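Local structure of Lin1944 protein (Listeria innocua, 3D7L) at residues T75-P79 with E80-V84. The protein is of unknown function but, as a member of the short-chain dehydrogenase/reductase family, probably acts as an oxidoreductase. Sequence-based numbering, arbitrary orientation.
Sequences TELTP and EKNAV
Thr78 is the N-cap of helix 79-100, and its hydroxyl turns back over the first turn to accept a bond from Lys81 N (OG1 to N 3.2 Å, N-H...O 166°). The hydroxyl can do this because chi1 of 65° tucks OG1 between the backbone N and the carbonyl carbon. Threonine suits the place: its short side chain puts a hydroxyl oxygen where the carbonyl of a preceding turn would otherwise serve this amide, while Thr78 O receives Asn82 N at 2.9 Å. Proline fits the first helical position, where its missing N-H costs no helix bond and its ring already holds a helical phi; Pro79 O goes on to accept Ala83 N. Glu80 bends at chi2 (83°), which brings OE1 within 3.6 Å of Thr78 CB. A water sits 2.6 Å from Thr78 OG1 and donates a weak bond to Glu80 OE1; a carboxylate near the helix N-terminus would probably be favoured by the helix dipole. On the buried side, Leu77 CD1 lies 3.9 Å from Asn82 CB. Leu77 packs on Ser127 and Asn82 on Met130, both of helix 126-142, and Leu98 of the second subunit packs on both Leu77 and Asn82, so this corner of the Rossmann-type fold borders the dimer interface. Lys81 lies on the solvent-exposed side of the turn, where a long aliphatic chain can run back past Thr78 to reach the 3-10 turn. There Lys81 NZ donates a hydrogen bond to Glu76 O, 2.9 Å away and in the carbonyl plane.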
loop_
_atom_site.group_PDB
_atom_site.type_symbol
_atom_site.label_atom_id
_atom_site.label_comp_id
_atom_site.label_asym_id
_atom_site.label_seq_id
_atom_site.Cartn_x
_atom_site.Cartn_y
_atom_site.Cartn_z
ATOM N N THR D 75 1.791 -13.636 12.928
ATOM C CA THR D 75 2.947 -13.885 13.782
ATOM C C THR D 75 4.034 -14.718 13.079
ATOM O O THR D 75 5.118 -14.904 13.623
ATOM C CB THR D 75 2.541 -14.522 15.131
ATOM O OG1 THR D 75 1.858 -15.756 14.882
ATOM C CG2 THR D 75 1.596 -13.569 15.921
ATOM N N GLU D 76 3.730 -15.218 11.886
ATOM C CA GLU D 76 4.680 -15.979 11.054
ATOM C C GLU D 76 5.165 -15.148 9.879
ATOM O O GLU D 76 5.960 -15.616 9.067
ATOM C CB GLU D 76 3.998 -17.231 10.481
ATOM C CG GLU D 76 4.120 -18.500 11.303
ATOM C CD GLU D 76 3.901 -18.278 12.779
ATOM O OE1 GLU D 76 4.899 -18.372 13.523
ATOM O OE2 GLU D 76 2.748 -17.994 13.197
ATOM N N LEU D 77 4.639 -13.934 9.763
ATOM C CA LEU D 77 4.934 -13.070 8.631
ATOM C C LEU D 77 6.230 -12.297 8.917
ATOM O O LEU D 77 6.240 -11.352 9.689
ATOM C CB LEU D 77 3.769 -12.112 8.373
ATOM C CG LEU D 77 3.852 -11.113 7.212
ATOM C CD1 LEU D 77 4.221 -11.786 5.881
ATOM C CD2 LEU D 77 2.552 -10.320 7.118
ATOM N N THR D 78 7.327 -12.726 8.322
ATOM C CA THR D 78 8.598 -12.048 8.538
ATOM C C THR D 78 8.814 -10.966 7.483
ATOM O O THR D 78 8.146 -10.970 6.454
ATOM C CB THR D 78 9.779 -13.040 8.479
ATOM O OG1 THR D 78 9.879 -13.588 7.158
ATOM C CG2 THR D 78 9.591 -14.155 9.490
ATOM N N PRO D 79 9.796 -10.068 7.705
ATOM C CA PRO D 79 10.183 -9.163 6.619
ATOM C C PRO D 79 10.476 -9.886 5.282
ATOM O O PRO D 79 10.025 -9.416 4.227
ATOM C CB PRO D 79 11.451 -8.499 7.162
ATOM C CG PRO D 79 11.239 -8.516 8.663
ATOM C CD PRO D 79 10.598 -9.841 8.922
ATOM N N GLU D 80 11.182 -11.019 5.334
ATOM C CA GLU D 80 11.530 -11.778 4.131
ATOM C C GLU D 80 10.289 -12.250 3.398
ATOM O O GLU D 80 10.197 -12.097 2.188
ATOM C CB GLU D 80 12.421 -12.989 4.462
ATOM C CG GLU D 80 13.844 -12.639 4.883
ATOM C CD GLU D 80 13.976 -12.260 6.371
ATOM O OE1 GLU D 80 12.937 -12.089 7.059
ATOM O OE2 GLU D 80 15.128 -12.139 6.848
ATOM N N LYS D 81 9.325 -12.790 4.142
ATOM C CA LYS D 81 8.061 -13.264 3.562
ATOM C C LYS D 81 7.263 -12.128 2.959
ATOM O O LYS D 81 6.677 -12.253 1.886
ATOM C CB LYS D 81 7.218 -14.018 4.600
ATOM C CG LYS D 81 7.709 -15.420 4.830
ATOM C CD LYS D 81 6.960 -16.117 5.936
ATOM C CE LYS D 81 7.836 -17.241 6.451
ATOM N NZ LYS D 81 7.337 -17.815 7.714
ATOM N N ASN D 82 7.281 -10.997 3.645
ATOM C CA ASN D 82 6.516 -9.832 3.229
ATOM C C ASN D 82 7.126 -9.159 1.980
ATOM O O ASN D 82 6.412 -8.528 1.184
ATOM C CB ASN D 82 6.413 -8.867 4.415
ATOM C CG ASN D 82 5.302 -7.855 4.258
ATOM O OD1 ASN D 82 5.538 -6.655 4.392
ATOM N ND2 ASN D 82 4.086 -8.320 4.009
ATOM N N ALA D 83 8.437 -9.303 1.827
ATOM C CA ALA D 83 9.203 -8.813 0.680
ATOM C C ALA D 83 8.768 -9.429 -0.632
ATOM O O ALA D 83 8.915 -8.815 -1.701
ATOM C CB ALA D 83 10.709 -9.083 0.902
ATOM N N VAL D 84 8.242 -10.642 -0.562
ATOM C CA VAL D 84 7.726 -11.328 -1.750
ATOM C C VAL D 84 6.484 -10.587 -2.276
ATOM O O VAL D 84 6.416 -10.216 -3.452
ATOM C CB VAL D 84 7.442 -12.851 -1.461
ATOM C CG1 VAL D 84 6.967 -13.546 -2.708
ATOM C CG2 VAL D 84 8.704 -13.550 -0.913
HETATM O O HOH W 1 11.770 -15.298 6.831
#